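Local coordinates for protein beta-lactamase OXA-2 (Salmonella typhimurium, PDB 1K38) that hydrolyses the beta-lactam ring of penicillins, oxacillin among them, through a serine acyl-enzyme, and so confers antibiotic resistance, at residues 119-123 against 161-165; 156-160 against 169-173; 194-200 against 212-218. All coordinates share one frame; numbering follows the deposited sequence.

Contact 1: 119-123 against 161-165; sequences YLKKI and ELPFR
Tyr119 meets Phe164 ring to ring where the C-terminal end of helix 113-122 packs against the loop that links helices 147-158 and 166-175, in the helical part of the class D beta-lactamase fold. The two rings sit obliquely, planes 36° apart, and touch through Tyr119 CE1 and Phe164 CE1 at 3.8 Å. Tyr119 CG lies anti to its own carbonyl carbon (chi1 -81°), which lets the ring reach the edge of Phe164; beyond it the phenol reaches helix 56-64, where OH is hydrogen-bonded to Asp63 and the ring stacks on Phe60.

One turn on, Lys122 runs alongside Pro163 in the opposite sense, and its backbone touches the same ring, Lys122 O lying 3.9 Å from Pro163 CG. The lysine chain bends at chi3, and a water joins the ammonium to the loop, accepting from Lys122 NZ at 2.9 Å and donating to Pro163 O. That carbonyl belongs to the centre of an inverse gamma turn. The ammonium also stands over the Phe164 ring, but so far from it that any cation-pi attraction is weak.

Ile123, the first residue to leave the helix, supplies the apolar centre of the contact through a single methyl. With CG1 placed between the backbone N and the carbonyl carbon (chi1 60°), CG2 is left to face the loop, where it has three neighbours: Leu162 CD2, Pro163 CD at 3.9 Å and the aromatic edge of Phe164. The last is the tightest of them, Ile123 CG2 lying 3.5 Å from Phe164 CE2.

Contact 2: 156-160 against 169-173; sequences KLYRN and QRLVK
Lys173 NZ is gripped by three oxygens at the end of helix 147-158, where Asn160, with positive phi, closes a Schellman motif. The ammonium donates to Asn160 OD1 at 2.7 Å, to Leu157 O at 3.1 Å and to Tyr158 O, also at 3.1 Å. A water that donates to Tyr158 O is a fourth acceptor for Lys173 NZ; with only three N-H to serve four acceptors, at least one hydrogen must be shared or the bonds must alternate. The bonds to Tyr158 O and Asn160 OD1 arrive from above the carbonyl planes, 51° and 46° out of them, whereas that to Leu157 O is tilted less. Leu157 O also takes the N-H of Asn160 from the other face of its plane, so one carbonyl serves both the Schellman turn and the lysine. The carbonyls of the helix C-terminus would probably favour the positive charge of Lys173.

A bend at chi3 brings the lysine tip to these oxygens, while its aliphatic part slides past Leu157, with Lys173 CG 3.7 Å from Leu157 CG. Leu157 CD1 continues the apolar layer against Gln169 CB. Gln169 itself lays its amide beside the Asn160 backbone: NE2 gives a weak bond to Asn160 O, and OE1 accepts from Leu162 N.

Further out lies the dimer interface. Glu70 of the second subunit forms a salt bridge with Arg170 and accepts from Asn160 ND2, so one carboxylate serves both side chains. The asparagine amide stands at 68° to the Arg170 guanidinium, and Asn160 OD1 lies over one guanidinium face, 3.8 Å above its plane.

Contact 3: 194-200 against 212-218; sequences GRMGWWV and FALNIDT
Asn215 stands beside Trp198 on the sheet face they share with Met196. Its CB is 3.3 Å from Gly197 O and also lies over the six-membered ring of Trp198, 4.0 Å from the ring centroid, in a CH-pi contact; Met196 SD touches the same carbon at 3.6 Å. With CG lodged between the backbone N and the carbonyl carbon (chi1 65°), the amide stands nearly upright on the indole, planes 83° apart. CG continues beside the thioether. At the tip the branches part: ND2 lies over the indole face, 3.5 Å from Trp198 CZ3, while OD1 passes the Met196 methyl and accepts from Arg42 NE. Arg42 also bridges to Asp217, tying two residues of this face together.

On the other face two aromatic rings meet. Phe212 CE2 sits over the Trp199 indole, 3.6 Å from Trp199 CE3, with the rings oblique, and helix 226-238 covers both. Between the faces the backbones pair closely, Gly197 N reaching Ile216 O at 2.8 Å and Leu214 N reaching Trp199 O at 3.0 Å.

Trp198 NE1 is bound to Ser48 O, while Trp199 packs on Thr190, a probable substrate-binding residue. This antiparallel hairpin, 196-205 with 208-217, is characteristic of the central sheet in the serine beta-lactamase and penicillin-binding protein fold.

Overall arrangement
Contacts 1 and 2 form one continuous patch of the helical region, their centres 11 Å apart and their segments alternating along the chain. Loop 161-165 leads from one to the other: Glu161 N lies 2.8 Å from Lys156 O, a probable hydrogen bond. Contact 3 belongs to the sheet on the opposite side of the chain's centre, with its centre about 24 Å from that of contact 1 and about 22 Å from that of contact 2. The side chains of Ser51, the predicted nucleophile, and Trp198 of contact 3 are about 8 Å apart. On the helical side, Val172 of contact 2 comes about 8 Å from Lys189, a probable substrate-binding residue, between side chains.

Contact 1: 119-123 against 161-165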
loop_
_atom_site.group_PDB
_atom_site.type_symbol
_atom_site.label_atom_id
_atom_site.label_comp_id
_atom_site.label_asym_id
_atom_site.label_seq_id
_atom_site.Cartn_x
_atom_site.Cartn_y
_atom_site.Cartn_z
ATOM N N TYR A 119 -2.702 -16.943 20.250
ATOM C CA TYR A 119 -2.240 -15.920 19.312
ATOM C C TYR A 119 -1.780 -14.673 20.058
ATOM O O TYR A 119 -0.712 -14.124 19.772
ATOM C CB TYR A 119 -3.355 -15.521 18.341
ATOM C CG TYR A 119 -3.556 -16.449 17.166
ATOM C CD1 TYR A 119 -2.476 -16.877 16.394
ATOM C CD2 TYR A 119 -4.836 -16.847 16.785
ATOM C CE1 TYR A 119 -2.670 -17.676 15.268
ATOM C CE2 TYR A 119 -5.041 -17.642 15.662
ATOM C CZ TYR A 119 -3.955 -18.051 14.910
ATOM O OH TYR A 119 -4.164 -18.823 13.792
ATOM N N LEU A 120 -2.588 -14.225 21.014
ATOM C CA LEU A 120 -2.252 -13.033 21.788
ATOM C C LEU A 120 -0.954 -13.227 22.552
ATOM O O LEU A 120 -0.143 -12.307 22.660
ATOM C CB LEU A 120 -3.391 -12.690 22.755
ATOM C CG LEU A 120 -4.636 -12.061 22.122
ATOM C CD1 LEU A 120 -5.801 -12.079 23.110
ATOM C CD2 LEU A 120 -4.309 -10.636 21.692
ATOM N N LYS A 121 -0.752 -14.433 23.071
ATOM C CA LYS A 121 0.455 -14.735 23.823
ATOM C C LYS A 121 1.683 -14.763 22.916
ATOM O O LYS A 121 2.750 -14.285 23.298
ATOM C CB LYS A 121 0.310 -16.082 24.539
ATOM C CG LYS A 121 1.436 -16.384 25.520
ATOM C CD LYS A 121 1.267 -17.752 26.175
ATOM C CE LYS A 121 1.666 -18.887 25.236
ATOM N NZ LYS A 121 0.884 -18.908 23.965
ATOM N N LYS A 122 1.533 -15.306 21.710
ATOM C CA LYS A 122 2.667 -15.386 20.795
ATOM C C LYS A 122 3.155 -14.020 20.313
ATOM O O LYS A 122 4.308 -13.886 19.912
ATOM C CB LYS A 122 2.340 -16.296 19.603
ATOM C CG LYS A 122 1.386 -15.724 18.572
ATOM C CD LYS A 122 0.818 -16.830 17.686
ATOM C CE LYS A 122 1.914 -17.696 17.072
ATOM N NZ LYS A 122 1.359 -18.888 16.356
ATOM N N ILE A 123 2.291 -13.007 20.346
ATOM C CA ILE A 123 2.722 -11.673 19.935
ATOM C C ILE A 123 2.866 -10.741 21.136
ATOM O O ILE A 123 3.106 -9.549 20.970
ATOM C CB ILE A 123 1.764 -11.021 18.899
ATOM C CG1 ILE A 123 0.355 -10.880 19.475
ATOM C CG2 ILE A 123 1.735 -11.852 17.622
ATOM C CD1 ILE A 123 -0.573 -10.046 18.597
ATOM N N GLU A 161 8.468 -8.930 11.472
ATOM C CA GLU A 161 8.972 -9.752 12.574
ATOM C C GLU A 161 7.930 -10.514 13.383
ATOM O O GLU A 161 8.284 -11.241 14.312
ATOM C CB GLU A 161 9.782 -8.888 13.540
ATOM C CG GLU A 161 10.918 -8.130 12.903
ATOM C CD GLU A 161 11.632 -7.238 13.897
ATOM O OE1 GLU A 161 10.957 -6.685 14.793
ATOM O OE2 GLU A 161 12.862 -7.083 13.780
ATOM N N LEU A 162 6.653 -10.349 13.059
ATOM C CA LEU A 162 5.625 -11.065 13.805
ATOM C C LEU A 162 5.615 -12.528 13.367
ATOM O O LEU A 162 5.992 -12.853 12.238
ATOM C CB LEU A 162 4.255 -10.425 13.578
ATOM C CG LEU A 162 4.097 -8.999 14.123
ATOM C CD1 LEU A 162 2.746 -8.450 13.695
ATOM C CD2 LEU A 162 4.222 -8.987 15.649
ATOM N N PRO A 163 5.189 -13.434 14.262
ATOM C CA PRO A 163 5.132 -14.870 13.971
ATOM C C PRO A 163 3.946 -15.282 13.103
ATOM O O PRO A 163 3.146 -16.142 13.482
ATOM C CB PRO A 163 5.074 -15.491 15.360
ATOM C CG PRO A 163 4.229 -14.507 16.102
ATOM C CD PRO A 163 4.802 -13.167 15.660
ATOM N N PHE A 164 3.846 -14.659 11.933
ATOM C CA PHE A 164 2.789 -14.941 10.969
ATOM C C PHE A 164 3.433 -14.929 9.591
ATOM O O PHE A 164 4.516 -14.374 9.421
ATOM C CB PHE A 164 1.709 -13.855 11.018
ATOM C CG PHE A 164 0.921 -13.839 12.293
ATOM C CD1 PHE A 164 -0.121 -14.736 12.494
ATOM C CD2 PHE A 164 1.241 -12.945 13.309
ATOM C CE1 PHE A 164 -0.832 -14.745 13.692
ATOM C CE2 PHE A 164 0.538 -12.947 14.507
ATOM C CZ PHE A 164 -0.501 -13.849 14.699
ATOM N N ARG A 165 2.774 -15.546 8.616
ATOM C CA ARG A 165 3.293 -15.564 7.250
ATOM C C ARG A 165 3.584 -14.133 6.826
ATOM O O ARG A 165 2.775 -13.236 7.076
ATOM C CB ARG A 165 2.259 -16.144 6.279
ATOM C CG ARG A 165 1.912 -17.604 6.489
ATOM C CD ARG A 165 0.809 -18.020 5.525
ATOM N NE ARG A 165 0.423 -19.419 5.686
ATOM C CZ ARG A 165 0.594 -20.355 4.758
ATOM N NH1 ARG A 165 1.149 -20.044 3.593
ATOM N NH2 ARG A 165 0.211 -21.604 4.997
HETATM O O HOH W 1 0.845 -17.816 13.702
#

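Contact 2: 156-160 against 169-173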
loop_
_atom_site.group_PDB
_atom_site.type_symbol
_atom_site.label_atom_id
_atom_site.label_comp_id
_atom_site.label_asym_id
_atom_site.label_seq_id
_atom_site.Cartn_x
_atom_site.Cartn_y
_atom_site.Cartn_z
ATOM N N LYS A 156 7.189 -4.176 14.956
ATOM C CA LYS A 156 7.423 -5.571 14.591
ATOM C C LYS A 156 6.721 -5.881 13.268
ATOM O O LYS A 156 7.291 -6.532 12.393
ATOM C CB LYS A 156 6.932 -6.506 15.698
ATOM C CG LYS A 156 7.801 -6.447 16.951
ATOM C CD LYS A 156 7.417 -7.493 17.986
ATOM C CE LYS A 156 6.079 -7.195 18.624
ATOM N NZ LYS A 156 5.860 -8.075 19.809
ATOM N N LEU A 157 5.492 -5.398 13.116
ATOM C CA LEU A 157 4.732 -5.604 11.885
ATOM C C LEU A 157 5.479 -4.974 10.707
ATOM O O LEU A 157 5.611 -5.570 9.637
ATOM C CB LEU A 157 3.340 -4.967 12.010
ATOM C CG LEU A 157 2.454 -5.006 10.758
ATOM C CD1 LEU A 157 2.224 -6.452 10.325
ATOM C CD2 LEU A 157 1.116 -4.323 11.050
ATOM N N TYR A 158 5.951 -3.751 10.913
ATOM C CA TYR A 158 6.692 -3.023 9.895
ATOM C C TYR A 158 7.893 -3.834 9.409
ATOM O O TYR A 158 8.152 -3.919 8.206
ATOM C CB TYR A 158 7.164 -1.685 10.477
ATOM C CG TYR A 158 8.089 -0.891 9.580
ATOM C CD1 TYR A 158 7.626 -0.316 8.396
ATOM C CD2 TYR A 158 9.424 -0.698 9.929
ATOM C CE1 TYR A 158 8.471 0.438 7.584
ATOM C CE2 TYR A 158 10.278 0.056 9.123
ATOM C CZ TYR A 158 9.793 0.622 7.955
ATOM O OH TYR A 158 10.628 1.386 7.173
ATOM N N ARG A 159 8.603 -4.444 10.352
ATOM C CA ARG A 159 9.799 -5.223 10.052
ATOM C C ARG A 159 9.517 -6.664 9.632
ATOM O O ARG A 159 10.454 -7.423 9.373
ATOM C CB ARG A 159 10.726 -5.229 11.272
ATOM C CG ARG A 159 11.227 -3.857 11.693
ATOM C CD ARG A 159 12.293 -3.347 10.737
ATOM N NE ARG A 159 12.719 -1.991 11.069
ATOM C CZ ARG A 159 13.676 -1.331 10.426
ATOM N NH1 ARG A 159 14.315 -1.904 9.415
ATOM N NH2 ARG A 159 13.983 -0.090 10.783
ATOM N N ASN A 160 8.240 -7.037 9.563
ATOM C CA ASN A 160 7.847 -8.398 9.187
ATOM C C ASN A 160 8.347 -9.392 10.231
ATOM O O ASN A 160 8.591 -10.560 9.919
ATOM C CB ASN A 160 8.423 -8.761 7.814
ATOM C CG ASN A 160 7.983 -7.801 6.724
ATOM O OD1 ASN A 160 6.786 -7.599 6.504
ATOM N ND2 ASN A 160 8.953 -7.200 6.032
ATOM N N GLN A 169 1.382 -10.469 6.849
ATOM C CA GLN A 169 1.839 -9.206 7.415
ATOM C C GLN A 169 1.803 -8.128 6.335
ATOM O O GLN A 169 1.415 -6.987 6.603
ATOM C CB GLN A 169 3.252 -9.352 7.993
ATOM C CG GLN A 169 3.327 -10.325 9.163
ATOM C CD GLN A 169 4.713 -10.397 9.777
ATOM O OE1 GLN A 169 5.158 -9.468 10.453
ATOM N NE2 GLN A 169 5.408 -11.505 9.539
ATOM N N ARG A 170 2.186 -8.482 5.111
ATOM C CA ARG A 170 2.154 -7.506 4.027
ATOM C C ARG A 170 0.719 -7.117 3.674
ATOM O O ARG A 170 0.431 -5.944 3.428
ATOM C CB ARG A 170 2.866 -8.044 2.786
ATOM C CG ARG A 170 4.353 -8.241 2.992
ATOM C CD ARG A 170 5.099 -8.373 1.668
ATOM N NE ARG A 170 6.515 -8.649 1.902
ATOM C CZ ARG A 170 7.381 -7.782 2.418
ATOM N NH1 ARG A 170 6.995 -6.552 2.750
ATOM N NH2 ARG A 170 8.631 -8.164 2.652
ATOM N N LEU A 171 -0.185 -8.092 3.650
ATOM C CA LEU A 171 -1.576 -7.792 3.345
ATOM C C LEU A 171 -2.149 -6.835 4.387
ATOM O O LEU A 171 -2.837 -5.872 4.038
ATOM C CB LEU A 171 -2.417 -9.072 3.299
ATOM C CG LEU A 171 -3.925 -8.870 3.100
ATOM C CD1 LEU A 171 -4.177 -7.970 1.893
ATOM C CD2 LEU A 171 -4.609 -10.231 2.918
ATOM N N VAL A 172 -1.874 -7.084 5.664
ATOM C CA VAL A 172 -2.397 -6.202 6.698
ATOM C C VAL A 172 -1.825 -4.789 6.553
ATOM O O VAL A 172 -2.556 -3.813 6.695
ATOM C CB VAL A 172 -2.105 -6.756 8.114
ATOM C CG1 VAL A 172 -2.473 -5.718 9.173
ATOM C CG2 VAL A 172 -2.917 -8.021 8.342
ATOM N N LYS A 173 -0.531 -4.669 6.261
ATOM C CA LYS A 173 0.054 -3.337 6.100
ATOM C C LYS A 173 -0.558 -2.619 4.902
ATOM O O LYS A 173 -0.660 -1.391 4.887
ATOM C CB LYS A 173 1.582 -3.424 5.974
ATOM C CG LYS A 173 2.252 -3.693 7.316
ATOM C CD LYS A 173 3.775 -3.721 7.228
ATOM C CE LYS A 173 4.281 -4.995 6.571
ATOM N NZ LYS A 173 5.771 -5.079 6.587
HETATM O O HOH W 2 7.652 -2.994 5.660
#

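Contact 3: 194-200 against 212-218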
loop_
_atom_site.group_PDB
_atom_site.type_symbol
_atom_site.label_atom_id
_atom_site.label_comp_id
_atom_site.label_asym_id
_atom_site.label_seq_id
_atom_site.Cartn_x
_atom_site.Cartn_y
_atom_site.Cartn_z
ATOM N N GLY A 194 -16.290 4.063 22.914
ATOM C CA GLY A 194 -17.252 4.852 23.662
ATOM C C GLY A 194 -16.704 6.011 24.474
ATOM O O GLY A 194 -17.245 7.114 24.418
ATOM N N ARG A 195 -15.636 5.776 25.227
ATOM C CA ARG A 195 -15.061 6.833 26.059
ATOM C C ARG A 195 -13.578 7.053 25.798
ATOM O O ARG A 195 -12.983 7.995 26.326
ATOM C CB ARG A 195 -15.254 6.496 27.541
ATOM C CG ARG A 195 -14.496 5.253 27.995
ATOM C CD ARG A 195 -15.452 4.170 28.449
ATOM N NE ARG A 195 -16.369 3.778 27.383
ATOM C CZ ARG A 195 -17.468 3.055 27.571
ATOM N NH1 ARG A 195 -18.241 2.744 26.541
ATOM N NH2 ARG A 195 -17.799 2.654 28.790
ATOM N N MET A 196 -12.998 6.177 24.987
ATOM C CA MET A 196 -11.576 6.216 24.651
ATOM C C MET A 196 -11.389 6.090 23.142
ATOM O O MET A 196 -11.949 5.188 22.524
ATOM C CB MET A 196 -10.867 5.052 25.358
ATOM C CG MET A 196 -9.620 4.536 24.654
ATOM S SD MET A 196 -8.108 5.175 25.376
ATOM C CE MET A 196 -8.480 6.883 25.530
ATOM N N GLY A 197 -10.591 6.981 22.555
ATOM C CA GLY A 197 -10.359 6.924 21.121
ATOM C C GLY A 197 -8.883 6.781 20.789
ATOM O O GLY A 197 -8.036 7.349 21.477
ATOM N N TRP A 198 -8.579 6.027 19.736
ATOM C CA TRP A 198 -7.196 5.791 19.305
ATOM C C TRP A 198 -6.933 6.116 17.842
ATOM O O TRP A 198 -7.837 6.151 17.017
ATOM C CB TRP A 198 -6.821 4.303 19.360
ATOM C CG TRP A 198 -6.746 3.584 20.648
ATOM C CD1 TRP A 198 -7.749 2.886 21.257
ATOM C CD2 TRP A 198 -5.558 3.326 21.404
ATOM N NE1 TRP A 198 -7.255 2.195 22.343
ATOM C CE2 TRP A 198 -5.913 2.449 22.455
ATOM C CE3 TRP A 198 -4.224 3.747 21.292
ATOM C CZ2 TRP A 198 -4.981 1.982 23.390
ATOM C CZ3 TRP A 198 -3.296 3.281 22.222
ATOM C CH2 TRP A 198 -3.682 2.406 23.258
ATOM N N TRP A 199 -5.657 6.331 17.543
ATOM C CA TRP A 199 -5.189 6.433 16.168
ATOM C C TRP A 199 -3.746 5.988 16.300
ATOM O O TRP A 199 -2.952 6.606 17.014
ATOM C CB TRP A 199 -5.273 7.821 15.523
ATOM C CG TRP A 199 -5.236 7.673 13.994
ATOM C CD1 TRP A 199 -5.812 6.664 13.257
ATOM C CD2 TRP A 199 -4.647 8.567 13.041
ATOM N NE1 TRP A 199 -5.620 6.880 11.912
ATOM C CE2 TRP A 199 -4.909 8.041 11.750
ATOM C CE3 TRP A 199 -3.926 9.761 13.148
ATOM C CZ2 TRP A 199 -4.475 8.673 10.580
ATOM C CZ3 TRP A 199 -3.493 10.389 11.985
ATOM C CH2 TRP A 199 -3.770 9.845 10.717
ATOM N N VAL A 200 -3.432 4.861 15.671
ATOM C CA VAL A 200 -2.078 4.323 15.719
ATOM C C VAL A 200 -1.653 3.948 14.312
ATOM O O VAL A 200 -2.493 3.648 13.460
ATOM C CB VAL A 200 -1.991 3.078 16.636
ATOM C CG1 VAL A 200 -2.590 3.402 18.002
ATOM C CG2 VAL A 200 -2.705 1.889 16.003
ATOM N N PHE A 212 3.455 6.253 15.362
ATOM C CA PHE A 212 2.695 7.033 16.324
ATOM C C PHE A 212 1.585 6.213 16.950
ATOM O O PHE A 212 1.061 5.268 16.350
ATOM C CB PHE A 212 2.085 8.286 15.682
ATOM C CG PHE A 212 1.079 7.996 14.608
ATOM C CD1 PHE A 212 1.472 7.923 13.278
ATOM C CD2 PHE A 212 -0.262 7.787 14.927
ATOM C CE1 PHE A 212 0.544 7.648 12.274
ATOM C CE2 PHE A 212 -1.201 7.510 13.931
ATOM C CZ PHE A 212 -0.794 7.440 12.598
ATOM N N ALA A 213 1.245 6.576 18.179
ATOM C CA ALA A 213 0.174 5.920 18.900
ATOM C C ALA A 213 -0.408 6.961 19.838
ATOM O O ALA A 213 0.252 7.408 20.779
ATOM C CB ALA A 213 0.699 4.717 19.684
ATOM N N LEU A 214 -1.637 7.368 19.547
ATOM C CA LEU A 214 -2.329 8.358 20.355
ATOM C C LEU A 214 -3.657 7.845 20.858
ATOM O O LEU A 214 -4.330 7.078 20.179
ATOM C CB LEU A 214 -2.601 9.635 19.536
ATOM C CG LEU A 214 -3.626 10.647 20.100
ATOM C CD1 LEU A 214 -3.260 12.043 19.643
ATOM C CD2 LEU A 214 -5.056 10.299 19.648
ATOM N N ASN A 215 -4.010 8.229 22.080
ATOM C CA ASN A 215 -5.334 7.913 22.581
ATOM C C ASN A 215 -5.788 9.124 23.372
ATOM O O ASN A 215 -4.970 9.862 23.930
ATOM C CB ASN A 215 -5.426 6.586 23.384
ATOM C CG ASN A 215 -4.646 6.583 24.682
ATOM O OD1 ASN A 215 -4.876 7.396 25.579
ATOM N ND2 ASN A 215 -3.733 5.627 24.803
ATOM N N ILE A 216 -7.091 9.369 23.337
ATOM C CA ILE A 216 -7.687 10.499 24.034
ATOM C C ILE A 216 -9.026 10.095 24.611
ATOM O O ILE A 216 -9.670 9.172 24.118
ATOM C CB ILE A 216 -7.962 11.698 23.087
ATOM C CG1 ILE A 216 -8.787 11.240 21.877
ATOM C CG2 ILE A 216 -6.646 12.345 22.659
ATOM C CD1 ILE A 216 -9.301 12.384 21.017
ATOM N N ASP A 217 -9.444 10.781 25.666
ATOM C CA ASP A 217 -10.749 10.493 26.234
ATOM C C ASP A 217 -11.744 11.152 25.287
ATOM O O ASP A 217 -11.406 12.119 24.601
ATOM C CB ASP A 217 -10.881 11.098 27.632
ATOM C CG ASP A 217 -9.882 10.528 28.604
ATOM O OD1 ASP A 217 -9.555 9.331 28.473
ATOM O OD2 ASP A 217 -9.437 11.268 29.508
ATOM N N THR A 218 -12.966 10.634 25.241
ATOM C CA THR A 218 -13.980 11.206 24.359
ATOM C C THR A 218 -15.259 11.560 25.114
ATOM O O THR A 218 -16.289 10.911 24.947
ATOM C CB THR A 218 -14.337 10.241 23.206
ATOM O OG1 THR A 218 -14.887 9.029 23.738
ATOM C CG2 THR A 218 -13.093 9.915 22.382
#